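Local coordinates for protein alkaline phosphatase (Thermus thermophilus, PDB 7KWD) that probably hydrolyses phosphate esters as an alkaline phosphatase, using two zinc ions and one magnesium ion at its active site, at residues A[152-157]-A[167-172]; A[143-148]-A[182-187]; A[147-152]-A[266-271]; A[137-142]-A[174-179]. All blocks are in the same frame, centred on the assembly; numbering follows the deposited sequence.

Contact 1 (A[152-157]-A[167-172])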
loop_
_atom_site.group_PDB
_atom_site.type_symbol
_atom_site.label_atom_id
_atom_site.label_comp_id
_atom_site.label_asym_id
_atom_site.label_seq_id
_atom_site.Cartn_x
_atom_site.Cartn_y
_atom_site.Cartn_z
ATOM N N PHE A 152 -21.338 0.945 -14.437
ATOM C CA PHE A 152 -22.374 1.479 -13.586
ATOM C C PHE A 152 -23.720 1.585 -14.267
ATOM O O PHE A 152 -24.727 1.714 -13.562
ATOM C CB PHE A 152 -22.006 2.863 -13.050
ATOM C CG PHE A 152 -21.173 2.808 -11.803
ATOM C CD1 PHE A 152 -20.115 1.932 -11.710
ATOM C CD2 PHE A 152 -21.470 3.598 -10.729
ATOM C CE1 PHE A 152 -19.345 1.860 -10.561
ATOM C CE2 PHE A 152 -20.722 3.527 -9.573
ATOM C CZ PHE A 152 -19.657 2.675 -9.490
ATOM N N VAL A 153 -23.775 1.525 -15.607
ATOM C CA VAL A 153 -24.999 1.821 -16.344
ATOM C C VAL A 153 -25.460 0.664 -17.228
ATOM O O VAL A 153 -26.669 0.476 -17.398
ATOM C CB VAL A 153 -24.849 3.103 -17.188
ATOM C CG1 VAL A 153 -24.871 4.275 -16.289
ATOM C CG2 VAL A 153 -23.554 3.043 -17.962
ATOM N N ILE A 154 -24.552 -0.108 -17.834
ATOM C CA ILE A 154 -24.999 -1.081 -18.847
ATOM C C ILE A 154 -24.307 -2.431 -18.694
ATOM O O ILE A 154 -23.289 -2.576 -18.025
ATOM C CB ILE A 154 -24.804 -0.562 -20.292
ATOM C CG1 ILE A 154 -23.348 -0.146 -20.566
ATOM C CG2 ILE A 154 -25.761 0.620 -20.585
ATOM C CD1 ILE A 154 -22.427 -1.303 -21.065
ATOM N N SER A 155 -24.875 -3.432 -19.361
ATOM C CA SER A 155 -24.357 -4.790 -19.312
ATOM C C SER A 155 -23.813 -5.199 -20.671
ATOM O O SER A 155 -24.449 -4.970 -21.706
ATOM C CB SER A 155 -25.435 -5.808 -18.911
ATOM O OG SER A 155 -24.829 -7.100 -18.911
ATOM N N ASN A 156 -22.652 -5.831 -20.666
ATOM C CA ASN A 156 -22.043 -6.272 -21.918
ATOM C C ASN A 156 -20.964 -7.302 -21.632
ATOM O O ASN A 156 -20.140 -7.103 -20.726
ATOM C CB ASN A 156 -21.449 -5.067 -22.667
ATOM C CG ASN A 156 -21.024 -5.419 -24.080
ATOM O OD1 ASN A 156 -20.275 -6.378 -24.289
ATOM N ND2 ASN A 156 -21.508 -4.655 -25.050
ATOM N N PRO A 157 -20.923 -8.409 -22.387
ATOM C CA PRO A 157 -19.957 -9.472 -22.074
ATOM C C PRO A 157 -18.524 -9.108 -22.365
ATOM O O PRO A 157 -17.642 -9.805 -21.862
ATOM C CB PRO A 157 -20.405 -10.650 -22.955
ATOM C CG PRO A 157 -21.251 -10.038 -24.013
ATOM C CD PRO A 157 -21.902 -8.842 -23.406
ATOM N N GLU A 167 -23.374 2.832 -28.346
ATOM C CA GLU A 167 -24.769 2.707 -28.732
ATOM C C GLU A 167 -25.630 2.460 -27.500
ATOM O O GLU A 167 -26.731 3.013 -27.363
ATOM C CB GLU A 167 -24.951 1.552 -29.740
ATOM C CG GLU A 167 -24.219 1.655 -31.084
ATOM C CD GLU A 167 -24.223 0.310 -31.828
ATOM O OE1 GLU A 167 -25.266 -0.349 -31.835
ATOM O OE2 GLU A 167 -23.186 -0.116 -32.361
ATOM N N GLN A 168 -25.153 1.601 -26.602
ATOM C CA GLN A 168 -25.889 1.340 -25.365
ATOM C C GLN A 168 -26.053 2.612 -24.534
ATOM O O GLN A 168 -27.073 2.794 -23.867
ATOM C CB GLN A 168 -25.167 0.256 -24.578
ATOM C CG GLN A 168 -25.226 -1.125 -25.236
ATOM C CD GLN A 168 -24.438 -2.145 -24.445
ATOM O OE1 GLN A 168 -23.239 -2.312 -24.665
ATOM N NE2 GLN A 168 -25.105 -2.827 -23.518
ATOM N N TYR A 169 -25.045 3.500 -24.558
ATOM C CA TYR A 169 -25.149 4.776 -23.848
ATOM C C TYR A 169 -26.283 5.631 -24.396
ATOM O O TYR A 169 -27.041 6.262 -23.630
ATOM C CB TYR A 169 -23.831 5.539 -23.970
ATOM C CG TYR A 169 -22.759 5.157 -22.998
ATOM C CD1 TYR A 169 -22.848 3.997 -22.220
ATOM C CD2 TYR A 169 -21.677 5.986 -22.812
ATOM C CE1 TYR A 169 -21.850 3.688 -21.307
ATOM C CE2 TYR A 169 -20.681 5.685 -21.913
ATOM C CZ TYR A 169 -20.768 4.534 -21.161
ATOM O OH TYR A 169 -19.745 4.264 -20.261
ATOM N N LEU A 170 -26.408 5.688 -25.730
ATOM C CA LEU A 170 -27.515 6.426 -26.333
ATOM C C LEU A 170 -28.856 5.879 -25.860
ATOM O O LEU A 170 -29.764 6.644 -25.533
ATOM C CB LEU A 170 -27.411 6.354 -27.857
ATOM C CG LEU A 170 -28.511 7.025 -28.684
ATOM C CD1 LEU A 170 -28.601 8.538 -28.411
ATOM C CD2 LEU A 170 -28.287 6.763 -30.188
ATOM N N GLU A 171 -29.001 4.552 -25.833
ATOM C CA GLU A 171 -30.269 3.959 -25.422
ATOM C C GLU A 171 -30.493 4.140 -23.925
ATOM O O GLU A 171 -31.618 4.404 -23.489
ATOM C CB GLU A 171 -30.306 2.475 -25.799
ATOM C CG GLU A 171 -31.681 1.823 -25.568
ATOM C CD GLU A 171 -31.635 0.316 -25.745
ATOM O OE1 GLU A 171 -30.592 -0.179 -26.241
ATOM O OE2 GLU A 171 -32.629 -0.369 -25.383
ATOM N N PHE A 172 -29.427 4.042 -23.119
ATOM C CA PHE A 172 -29.589 4.258 -21.682
ATOM C C PHE A 172 -30.066 5.670 -21.393
ATOM O O PHE A 172 -30.960 5.879 -20.562
ATOM C CB PHE A 172 -28.279 3.974 -20.947
ATOM C CG PHE A 172 -28.387 4.141 -19.444
ATOM C CD1 PHE A 172 -29.070 3.209 -18.664
ATOM C CD2 PHE A 172 -27.839 5.245 -18.821
ATOM C CE1 PHE A 172 -29.174 3.379 -17.268
ATOM C CE2 PHE A 172 -27.939 5.429 -17.420
ATOM C CZ PHE A 172 -28.609 4.496 -16.652
#

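Contact 2 (A[143-148]-A[182-187]). With MG (magnesium ion), chain D.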
loop_
_atom_site.group_PDB
_atom_site.type_symbol
_atom_site.label_atom_id
_atom_site.label_comp_id
_atom_site.label_asym_id
_atom_site.label_seq_id
_atom_site.Cartn_x
_atom_site.Cartn_y
_atom_site.Cartn_z
ATOM N N THR A 143 -11.686 7.050 -22.064
ATOM C CA THR A 143 -12.807 6.966 -22.990
ATOM C C THR A 143 -14.089 6.870 -22.176
ATOM O O THR A 143 -14.140 6.204 -21.137
ATOM C CB THR A 143 -12.686 5.759 -23.924
ATOM O OG1 THR A 143 -12.500 4.589 -23.143
ATOM C CG2 THR A 143 -11.499 5.932 -24.882
ATOM N N VAL A 144 -15.117 7.588 -22.625
ATOM C CA VAL A 144 -16.318 7.700 -21.819
ATOM C C VAL A 144 -17.026 6.361 -21.698
ATOM O O VAL A 144 -17.791 6.145 -20.745
ATOM C CB VAL A 144 -17.200 8.802 -22.431
ATOM C CG1 VAL A 144 -17.847 8.307 -23.758
ATOM C CG2 VAL A 144 -18.236 9.216 -21.424
ATOM N N THR A 145 -16.759 5.451 -22.636
ATOM C CA THR A 145 -17.309 4.106 -22.712
ATOM C C THR A 145 -16.431 3.077 -21.977
ATOM O O THR A 145 -16.676 1.866 -22.062
ATOM C CB THR A 145 -17.425 3.723 -24.205
ATOM O OG1 THR A 145 -16.150 4.001 -24.809
ATOM C CG2 THR A 145 -18.469 4.534 -24.954
ATOM N N HIS A 146 -15.410 3.524 -21.268
ATOM C CA HIS A 146 -14.500 2.604 -20.603
ATOM C C HIS A 146 -15.190 1.899 -19.434
ATOM O O HIS A 146 -16.336 2.181 -19.078
ATOM C CB HIS A 146 -13.257 3.365 -20.158
ATOM C CG HIS A 146 -12.004 2.552 -20.157
ATOM N ND1 HIS A 146 -11.255 2.359 -19.015
ATOM C CD2 HIS A 146 -11.340 1.920 -21.163
ATOM C CE1 HIS A 146 -10.194 1.624 -19.311
ATOM N NE2 HIS A 146 -10.219 1.347 -20.606
ATOM N N ALA A 147 -14.471 0.929 -18.864
ATOM C CA ALA A 147 -15.104 -0.048 -17.982
ATOM C C ALA A 147 -15.716 0.596 -16.753
ATOM O O ALA A 147 -16.816 0.224 -16.335
ATOM C CB ALA A 147 -14.088 -1.088 -17.539
ATOM N N THR A 148 -15.037 1.580 -16.158
ATOM C CA THR A 148 -15.494 2.054 -14.856
ATOM C C THR A 148 -16.816 2.787 -14.975
ATOM O O THR A 148 -17.762 2.454 -14.240
ATOM C CB THR A 148 -14.408 2.918 -14.214
ATOM O OG1 THR A 148 -13.232 2.123 -14.007
ATOM C CG2 THR A 148 -14.906 3.444 -12.895
ATOM N N ASP A 182 -13.522 9.599 -29.104
ATOM C CA ASP A 182 -14.137 9.967 -30.386
ATOM C C ASP A 182 -14.136 8.782 -31.358
ATOM O O ASP A 182 -15.046 8.657 -32.192
ATOM C CB ASP A 182 -13.411 11.183 -30.983
ATOM C CG ASP A 182 -14.067 11.702 -32.253
ATOM O OD1 ASP A 182 -15.247 12.091 -32.224
ATOM O OD2 ASP A 182 -13.381 11.717 -33.282
ATOM N N ARG A 183 -13.140 7.896 -31.250
ATOM C CA ARG A 183 -13.080 6.751 -32.148
ATOM C C ARG A 183 -14.335 5.885 -32.091
ATOM O O ARG A 183 -14.578 5.125 -33.042
ATOM C CB ARG A 183 -11.824 5.920 -31.847
ATOM C CG ARG A 183 -11.843 5.084 -30.566
ATOM C CD ARG A 183 -10.422 4.538 -30.184
ATOM N NE ARG A 183 -10.188 3.266 -30.855
ATOM C CZ ARG A 183 -9.764 2.144 -30.270
ATOM N NH1 ARG A 183 -9.501 2.097 -28.964
ATOM N NH2 ARG A 183 -9.613 1.052 -31.011
ATOM N N PHE A 184 -15.148 5.988 -31.028
ATOM C CA PHE A 184 -16.353 5.175 -30.893
ATOM C C PHE A 184 -17.625 5.936 -31.260
ATOM O O PHE A 184 -18.717 5.341 -31.256
ATOM C CB PHE A 184 -16.467 4.596 -29.458
ATOM C CG PHE A 184 -15.215 3.906 -28.998
ATOM C CD1 PHE A 184 -14.731 2.803 -29.679
ATOM C CD2 PHE A 184 -14.510 4.374 -27.892
ATOM C CE1 PHE A 184 -13.546 2.193 -29.286
ATOM C CE2 PHE A 184 -13.353 3.770 -27.479
ATOM C CZ PHE A 184 -12.857 2.668 -28.170
ATOM N N PHE A 185 -17.522 7.211 -31.623
ATOM C CA PHE A 185 -18.702 7.999 -31.956
ATOM C C PHE A 185 -18.662 8.606 -33.350
ATOM O O PHE A 185 -19.711 8.800 -33.965
ATOM C CB PHE A 185 -18.869 9.146 -30.941
ATOM C CG PHE A 185 -19.220 8.692 -29.550
ATOM C CD1 PHE A 185 -18.229 8.250 -28.681
ATOM C CD2 PHE A 185 -20.534 8.734 -29.099
ATOM C CE1 PHE A 185 -18.548 7.846 -27.374
ATOM C CE2 PHE A 185 -20.853 8.318 -27.810
ATOM C CZ PHE A 185 -19.851 7.870 -26.956
ATOM N N ASN A 186 -17.502 8.893 -33.847
ATOM C CA ASN A 186 -17.275 9.610 -35.098
ATOM C C ASN A 186 -17.507 8.700 -36.292
ATOM O O ASN A 186 -16.888 7.631 -36.376
ATOM C CB ASN A 186 -15.819 10.092 -35.049
ATOM C CG ASN A 186 -15.451 11.028 -36.160
ATOM O OD1 ASN A 186 -16.019 11.020 -37.243
ATOM N ND2 ASN A 186 -14.441 11.820 -35.893
ATOM N N PRO A 187 -18.379 9.080 -37.238
ATOM C CA PRO A 187 -18.622 8.195 -38.403
ATOM C C PRO A 187 -17.370 7.895 -39.194
ATOM O O PRO A 187 -17.286 6.857 -39.859
ATOM C CB PRO A 187 -19.635 8.966 -39.268
ATOM C CG PRO A 187 -19.553 10.387 -38.829
ATOM C CD PRO A 187 -19.069 10.378 -37.363
HETATM MG MG MG D . -11.303 2.987 -15.082
HETATM O O HOH W 1 -12.579 3.447 -16.715
HETATM O O HOH W 2 -11.021 1.283 -15.997
HETATM O O HOH W 3 -9.181 3.589 -15.821
#

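Contact 3 (A[147-152]-A[266-271]). With MG (magnesium ion), chain D.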
loop_
_atom_site.group_PDB
_atom_site.type_symbol
_atom_site.label_atom_id
_atom_site.label_comp_id
_atom_site.label_asym_id
_atom_site.label_seq_id
_atom_site.Cartn_x
_atom_site.Cartn_y
_atom_site.Cartn_z
ATOM N N ALA A 147 -14.471 0.929 -18.864
ATOM C CA ALA A 147 -15.104 -0.048 -17.982
ATOM C C ALA A 147 -15.716 0.596 -16.753
ATOM O O ALA A 147 -16.816 0.224 -16.335
ATOM C CB ALA A 147 -14.088 -1.088 -17.539
ATOM N N THR A 148 -15.037 1.580 -16.158
ATOM C CA THR A 148 -15.494 2.054 -14.856
ATOM C C THR A 148 -16.816 2.787 -14.975
ATOM O O THR A 148 -17.762 2.454 -14.240
ATOM C CB THR A 148 -14.408 2.918 -14.214
ATOM O OG1 THR A 148 -13.232 2.123 -14.007
ATOM C CG2 THR A 148 -14.906 3.444 -12.895
ATOM N N PRO A 149 -16.972 3.764 -15.857
ATOM C CA PRO A 149 -18.305 4.364 -16.047
ATOM C C PRO A 149 -19.302 3.376 -16.592
ATOM O O PRO A 149 -20.465 3.333 -16.139
ATOM C CB PRO A 149 -18.042 5.519 -17.042
ATOM C CG PRO A 149 -16.713 5.228 -17.652
ATOM C CD PRO A 149 -15.920 4.462 -16.607
ATOM N N ALA A 150 -18.870 2.541 -17.551
ATOM C CA ALA A 150 -19.850 1.704 -18.228
ATOM C C ALA A 150 -20.426 0.670 -17.275
ATOM O O ALA A 150 -21.619 0.337 -17.357
ATOM C CB ALA A 150 -19.232 1.042 -19.454
ATOM N N SER A 151 -19.598 0.153 -16.354
ATOM C CA SER A 151 -20.075 -0.890 -15.456
ATOM C C SER A 151 -21.170 -0.382 -14.542
ATOM O O SER A 151 -21.853 -1.186 -13.909
ATOM C CB SER A 151 -18.924 -1.421 -14.608
ATOM O OG SER A 151 -18.524 -0.410 -13.668
ATOM N N PHE A 152 -21.338 0.945 -14.437
ATOM C CA PHE A 152 -22.374 1.479 -13.586
ATOM C C PHE A 152 -23.720 1.585 -14.267
ATOM O O PHE A 152 -24.727 1.714 -13.562
ATOM C CB PHE A 152 -22.006 2.863 -13.050
ATOM C CG PHE A 152 -21.173 2.808 -11.803
ATOM C CD1 PHE A 152 -20.115 1.932 -11.710
ATOM C CD2 PHE A 152 -21.470 3.598 -10.729
ATOM C CE1 PHE A 152 -19.345 1.860 -10.561
ATOM C CE2 PHE A 152 -20.722 3.527 -9.573
ATOM C CZ PHE A 152 -19.657 2.675 -9.490
ATOM N N VAL A 266 -27.373 11.040 -9.578
ATOM C CA VAL A 266 -26.179 10.256 -9.282
ATOM C C VAL A 266 -25.113 10.621 -10.312
ATOM O O VAL A 266 -25.419 10.847 -11.486
ATOM C CB VAL A 266 -26.465 8.740 -9.290
ATOM C CG1 VAL A 266 -27.508 8.402 -8.213
ATOM C CG2 VAL A 266 -26.924 8.259 -10.665
ATOM N N LEU A 267 -23.872 10.686 -9.864
ATOM C CA LEU A 267 -22.752 11.084 -10.690
ATOM C C LEU A 267 -21.591 10.171 -10.360
ATOM O O LEU A 267 -21.294 9.937 -9.186
ATOM C CB LEU A 267 -22.379 12.542 -10.425
ATOM C CG LEU A 267 -21.031 13.075 -10.882
ATOM C CD1 LEU A 267 -21.005 12.960 -12.408
ATOM C CD2 LEU A 267 -20.828 14.535 -10.422
ATOM N N GLN A 268 -20.949 9.636 -11.385
ATOM C CA GLN A 268 -19.639 9.034 -11.234
ATOM C C GLN A 268 -18.618 9.989 -11.844
ATOM O O GLN A 268 -18.785 10.449 -12.982
ATOM C CB GLN A 268 -19.547 7.668 -11.910
ATOM C CG GLN A 268 -18.206 6.966 -11.607
ATOM C CD GLN A 268 -17.884 5.786 -12.515
ATOM O OE1 GLN A 268 -17.135 5.914 -13.476
ATOM N NE2 GLN A 268 -18.410 4.613 -12.173
ATOM N N VAL A 269 -17.611 10.345 -11.068
ATOM C CA VAL A 269 -16.432 11.043 -11.564
ATOM C C VAL A 269 -15.294 10.060 -11.484
ATOM O O VAL A 269 -15.081 9.465 -10.424
ATOM C CB VAL A 269 -16.114 12.296 -10.728
ATOM C CG1 VAL A 269 -14.888 13.028 -11.301
ATOM C CG2 VAL A 269 -17.340 13.192 -10.656
ATOM N N GLU A 270 -14.550 9.899 -12.580
ATOM C CA GLU A 270 -13.437 8.967 -12.606
ATOM C C GLU A 270 -12.136 9.675 -12.937
ATOM O O GLU A 270 -12.012 10.308 -13.997
ATOM C CB GLU A 270 -13.631 7.827 -13.610
ATOM C CG GLU A 270 -12.666 6.663 -13.235
ATOM C CD GLU A 270 -12.392 5.763 -14.392
ATOM O OE1 GLU A 270 -12.875 6.083 -15.505
ATOM O OE2 GLU A 270 -11.720 4.758 -14.174
ATOM N N ALA A 271 -11.178 9.589 -12.020
ATOM C CA ALA A 271 -9.788 9.919 -12.314
ATOM C C ALA A 271 -9.190 8.622 -12.818
ATOM O O ALA A 271 -8.525 7.882 -12.097
ATOM C CB ALA A 271 -9.068 10.449 -11.086
HETATM MG MG MG D . -11.303 2.987 -15.082
HETATM O O HOH W 1 -12.579 3.447 -16.715
HETATM O O HOH W 2 -11.021 1.283 -15.997
HETATM O O HOH W 3 -9.181 3.589 -15.821
#

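Contact 4 (A[137-142]-A[174-179])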
loop_
_atom_site.group_PDB
_atom_site.type_symbol
_atom_site.label_atom_id
_atom_site.label_comp_id
_atom_site.label_asym_id
_atom_site.label_seq_id
_atom_site.Cartn_x
_atom_site.Cartn_y
_atom_site.Cartn_z
ATOM N N GLY A 137 -25.015 11.040 -14.412
ATOM C CA GLY A 137 -23.869 11.611 -15.109
ATOM C C GLY A 137 -22.664 10.700 -14.991
ATOM O O GLY A 137 -22.435 10.093 -13.954
ATOM N N LEU A 138 -21.907 10.589 -16.087
ATOM C CA LEU A 138 -20.627 9.887 -16.114
ATOM C C LEU A 138 -19.549 10.844 -16.627
ATOM O O LEU A 138 -19.645 11.373 -17.740
ATOM C CB LEU A 138 -20.705 8.640 -16.998
ATOM C CG LEU A 138 -21.775 7.603 -16.622
ATOM C CD1 LEU A 138 -21.934 6.515 -17.682
ATOM C CD2 LEU A 138 -21.422 6.970 -15.285
ATOM N N VAL A 139 -18.524 11.062 -15.828
ATOM C CA VAL A 139 -17.464 11.997 -16.174
ATOM C C VAL A 139 -16.148 11.301 -15.944
ATOM O O VAL A 139 -15.891 10.814 -14.829
ATOM C CB VAL A 139 -17.540 13.288 -15.330
ATOM C CG1 VAL A 139 -16.390 14.223 -15.729
ATOM C CG2 VAL A 139 -18.862 13.982 -15.547
ATOM N N THR A 140 -15.298 11.265 -16.969
ATOM C CA THR A 140 -14.040 10.552 -16.783
ATOM C C THR A 140 -12.946 11.072 -17.695
ATOM O O THR A 140 -13.219 11.739 -18.685
ATOM C CB THR A 140 -14.231 9.053 -17.044
ATOM O OG1 THR A 140 -12.978 8.376 -16.973
ATOM C CG2 THR A 140 -14.831 8.840 -18.428
ATOM N N THR A 141 -11.702 10.764 -17.334
ATOM C CA THR A 141 -10.555 11.044 -18.185
ATOM C C THR A 141 -10.209 9.872 -19.097
ATOM O O THR A 141 -9.340 10.024 -19.965
ATOM C CB THR A 141 -9.318 11.401 -17.344
ATOM O OG1 THR A 141 -9.054 10.346 -16.406
ATOM C CG2 THR A 141 -9.514 12.716 -16.605
ATOM N N THR A 142 -10.843 8.709 -18.916
ATOM C CA THR A 142 -10.727 7.660 -19.909
ATOM C C THR A 142 -11.709 7.926 -21.048
ATOM O O THR A 142 -12.506 8.879 -21.006
ATOM C CB THR A 142 -11.000 6.281 -19.295
ATOM O OG1 THR A 142 -12.375 6.211 -18.892
ATOM C CG2 THR A 142 -10.096 6.011 -18.077
ATOM N N ALA A 174 -28.322 8.616 -20.260
ATOM C CA ALA A 174 -27.883 9.409 -19.110
ATOM C C ALA A 174 -27.853 10.886 -19.480
ATOM O O ALA A 174 -27.618 11.253 -20.641
ATOM C CB ALA A 174 -26.504 8.969 -18.617
ATOM N N GLU A 175 -28.066 11.739 -18.473
ATOM C CA GLU A 175 -28.182 13.163 -18.741
ATOM C C GLU A 175 -26.853 13.783 -19.131
ATOM O O GLU A 175 -26.832 14.770 -19.883
ATOM C CB GLU A 175 -28.780 13.875 -17.522
ATOM C CG GLU A 175 -30.321 13.789 -17.428
ATOM C CD GLU A 175 -30.873 12.431 -16.911
ATOM O OE1 GLU A 175 -30.094 11.453 -16.648
ATOM O OE2 GLU A 175 -32.118 12.345 -16.773
ATOM N N VAL A 176 -25.746 13.241 -18.639
ATOM C CA VAL A 176 -24.418 13.777 -18.914
ATOM C C VAL A 176 -23.439 12.626 -19.162
ATOM O O VAL A 176 -23.292 11.736 -18.325
ATOM C CB VAL A 176 -23.867 14.646 -17.756
ATOM C CG1 VAL A 176 -22.416 15.079 -18.048
ATOM C CG2 VAL A 176 -24.750 15.848 -17.494
ATOM N N TYR A 177 -22.704 12.708 -20.266
ATOM C CA TYR A 177 -21.601 11.818 -20.594
ATOM C C TYR A 177 -20.425 12.687 -21.023
ATOM O O TYR A 177 -20.523 13.383 -22.036
ATOM C CB TYR A 177 -21.941 10.891 -21.764
ATOM C CG TYR A 177 -23.037 9.881 -21.595
ATOM C CD1 TYR A 177 -22.834 8.726 -20.847
ATOM C CD2 TYR A 177 -24.240 10.030 -22.262
ATOM C CE1 TYR A 177 -23.824 7.767 -20.740
ATOM C CE2 TYR A 177 -25.245 9.094 -22.144
ATOM C CZ TYR A 177 -25.030 7.956 -21.392
ATOM O OH TYR A 177 -26.017 7.013 -21.281
ATOM N N LEU A 178 -19.308 12.615 -20.302
ATOM C CA LEU A 178 -18.137 13.422 -20.611
ATOM C C LEU A 178 -16.886 12.586 -20.466
ATOM O O LEU A 178 -16.688 11.941 -19.435
ATOM C CB LEU A 178 -18.021 14.628 -19.690
ATOM C CG LEU A 178 -19.126 15.656 -19.727
ATOM C CD1 LEU A 178 -18.958 16.614 -18.580
ATOM C CD2 LEU A 178 -19.150 16.394 -21.069
ATOM N N GLY A 179 -16.039 12.620 -21.484
ATOM C CA GLY A 179 -14.779 11.893 -21.449
ATOM C C GLY A 179 -14.136 11.864 -22.826
ATOM O O GLY A 179 -14.384 12.745 -23.657
#

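Contact 1 (A[152-157]-A[167-172])
Val153 sits over one face of the Phe172 ring. Its CB lies close to the ring normal, 3.9 Å from the Phe172 centroid, in a CH-pi contact. The two branches of the valine go to different rings. Val153 CG1 lies 3.5 Å from Phe172 CE2, and Val153 CG2 lies 3.8 Å from Tyr169 CE1. Ile154 is the second bump, and it fills the hollow formed by Gln168, Tyr169 and Phe172. Its CG1, which a chi1 of 55° tucks in with a backbone neighbour on each side, meets the edge of the Tyr169 ring. CG2 lies against Phe172 CB, and CD1 ends beside the amide of Gln168. That amide closes the end of the contact next to Ser155 and Asn156. Gln168 extends beyond CG, and both ends of its amide are used. NE2 donates to Ser155 O at 2.9 Å, from above the plane of that carbonyl. OE1 accepts from Asn156 ND2, also at 2.9 Å, in a nearly straight bond of 172°. With an alanine in place of Gln168, Ser155 O and Asn156 ND2 would probably both lose these mates. The pairing joins the end of helix 147-153 and the loop after it to helix 162-172. Tyr169 OH is hydrogen-bonded to Val144 O. Val153 and Tyr169 also touch Leu138 of strand 135-140, and Phe172 packs on Ala127 and Lys130 of helix 125-131.

Contact 2 (A[143-148]-A[182-187])
Thr143 and Thr145, which both touch the ring of Phe184, grip one carboxylate oxygen, Glu162 OE2, through hydrogen bonds with their OG1 hydroxyls. Thr143 CG2 comes up at the Phe184 ring edge, 3.9 Å from Phe184 CE2. Thr145 OG1 approaches obliquely and is 3.5 Å from Phe184 CD2. Its chi1 of 50° sets the hydroxyl between the backbone N and the carbonyl carbon, while CG2 is left to meet Phe185 at 4.1 Å from CE1. Val144 CG1 reaches the same end of that ring, 3.7 Å from Phe185 CE1. The two phenylalanines are held by a compact turn in which Asp182 O accepts from both Phe185 N and Asn186 N. Arg183 CG lies over one face of Phe184. A valine in place of Thr145 would probably leave Glu162 OE2 with one hydroxyl fewer and set its carboxylate freer to move. The segment 143-148 makes a type I turn from Thr143 to His146, and His146 is the N-cap of the helix that follows. His146 meets the magnesium ion through water: ND1 is 2.9 Å from water 1, a ligand of the metal, and the same water accepts from Thr148 N. Thr148 OG1 binds the magnesium directly, at 2.4 Å. The chemistry is thus split. Between the segments the contact is aromatic and apolar. Two hydroxyls on one oxygen would probably favour an ionised Glu162, while polar groups further along 143-148 face the metal.

Contact 3 (A[147-152]-A[266-271])
The side-chain amide of Gln268 fits between Thr148 and Phe152. CG is anti to the backbone N (chi1 -173°) and the chain stays extended, which carries the amide from the strand to the helix. NE2 donates to Thr148 O at 3.1 Å, from well above the plane of that carbonyl. Ser151 OG donates to the same oxygen from the opposite face, so Thr148 O is held by two donors. Gln268 NE2 also lies over the centre of the Phe152 ring, 3.1 Å above its plane, with amide and ring nearly perpendicular. In Thr148 a chi1 of -62° puts OG1 opposite the carbonyl carbon and on the magnesium ion, while CG2 turns to Gln268 OE1, 3.4 Å away. Glu270 extends as Gln268 does and ends at the same metal. Its OE2 binds the magnesium at 2.0 Å and comes 3.0 Å from Thr148 OG1, because both are ligands. Its OE1 takes a bond from water 1 at 2.9 Å and another from Thr140 OG1. Pro149 CD lies beside this carboxylate. The axes of helix 147-152 and strand 266-271 run nearly antiparallel, at 163°. Asp47 and three waters complete the six magnesium ligands. Ser95, predicted to carry the phosphate in the reaction, packs against Thr148. A magnesium site beside the serine and the zinc ions is typical of the alkaline phosphatase family.

Contact 4 (A[137-142]-A[174-179])
Strands 137-140 and 176-178 run parallel, with their axes 11° apart and bridges pairing Gly137 with Val176, Leu138 with Tyr177 and Val139 with Leu178. They are neighbours in the parallel part of the central sheet of the alkaline phosphatase alpha/beta fold. Leu138 N donates to Val176 O, Leu178 N to Leu138 O and Thr140 N to Leu178 O, each at 2.9 Å. Gly137 CA and Val139 CA add CA-H...O contacts to the carbonyls of Val176 and Leu178.

Leu138 and Tyr177 lie side by side on one face. Leu138 CD1 meets the edge of the tyrosine ring, 3.8 Å from Tyr177 CE1, and the leucine also packs on Pro149 and Val153 of helix 147-153. Val139, Val176 and Leu178 share the other face, where Val139 CG2 touches Leu178 CD1 at 4.0 Å. Val139 and Val176 there pack on Ala254 of helix 247-259. Gly179 comes so close to Thr140 that a CB on it would clash with Thr140 CG2. Tyr177 OH accepts from Ala174 N at 3.0 Å. Thr140 OG1, hydrogen-bonded also to Glu270 OE1, accepts from Thr142 N at 2.9 Å and closes an ST turn.

In the fold
Contacts 1, 2 and 3 all use helix 147-153 or the turn leading into it. Contact 4 pairs the strand before that helix with the strand after helix 162-172. Contact 3 is the most central, its centre about 9 Å from the centre of the chain, and contact 1 the furthest out, at about 19 Å. Contacts 2, 3 and 4 are buried, while contact 1 is partly so. The chemistry follows place: side-chain amide hydrogen bonds and aromatic packing in contact 1, threonines and phenylalanines in contact 2, metal ligands in contact 3, backbone pairing in contact 4. Contacts 2 and 3 share the magnesium ion. Tyr169 O probably accepts a hydrogen bond from Tyr177 OH, tying contact 1 to contact 4.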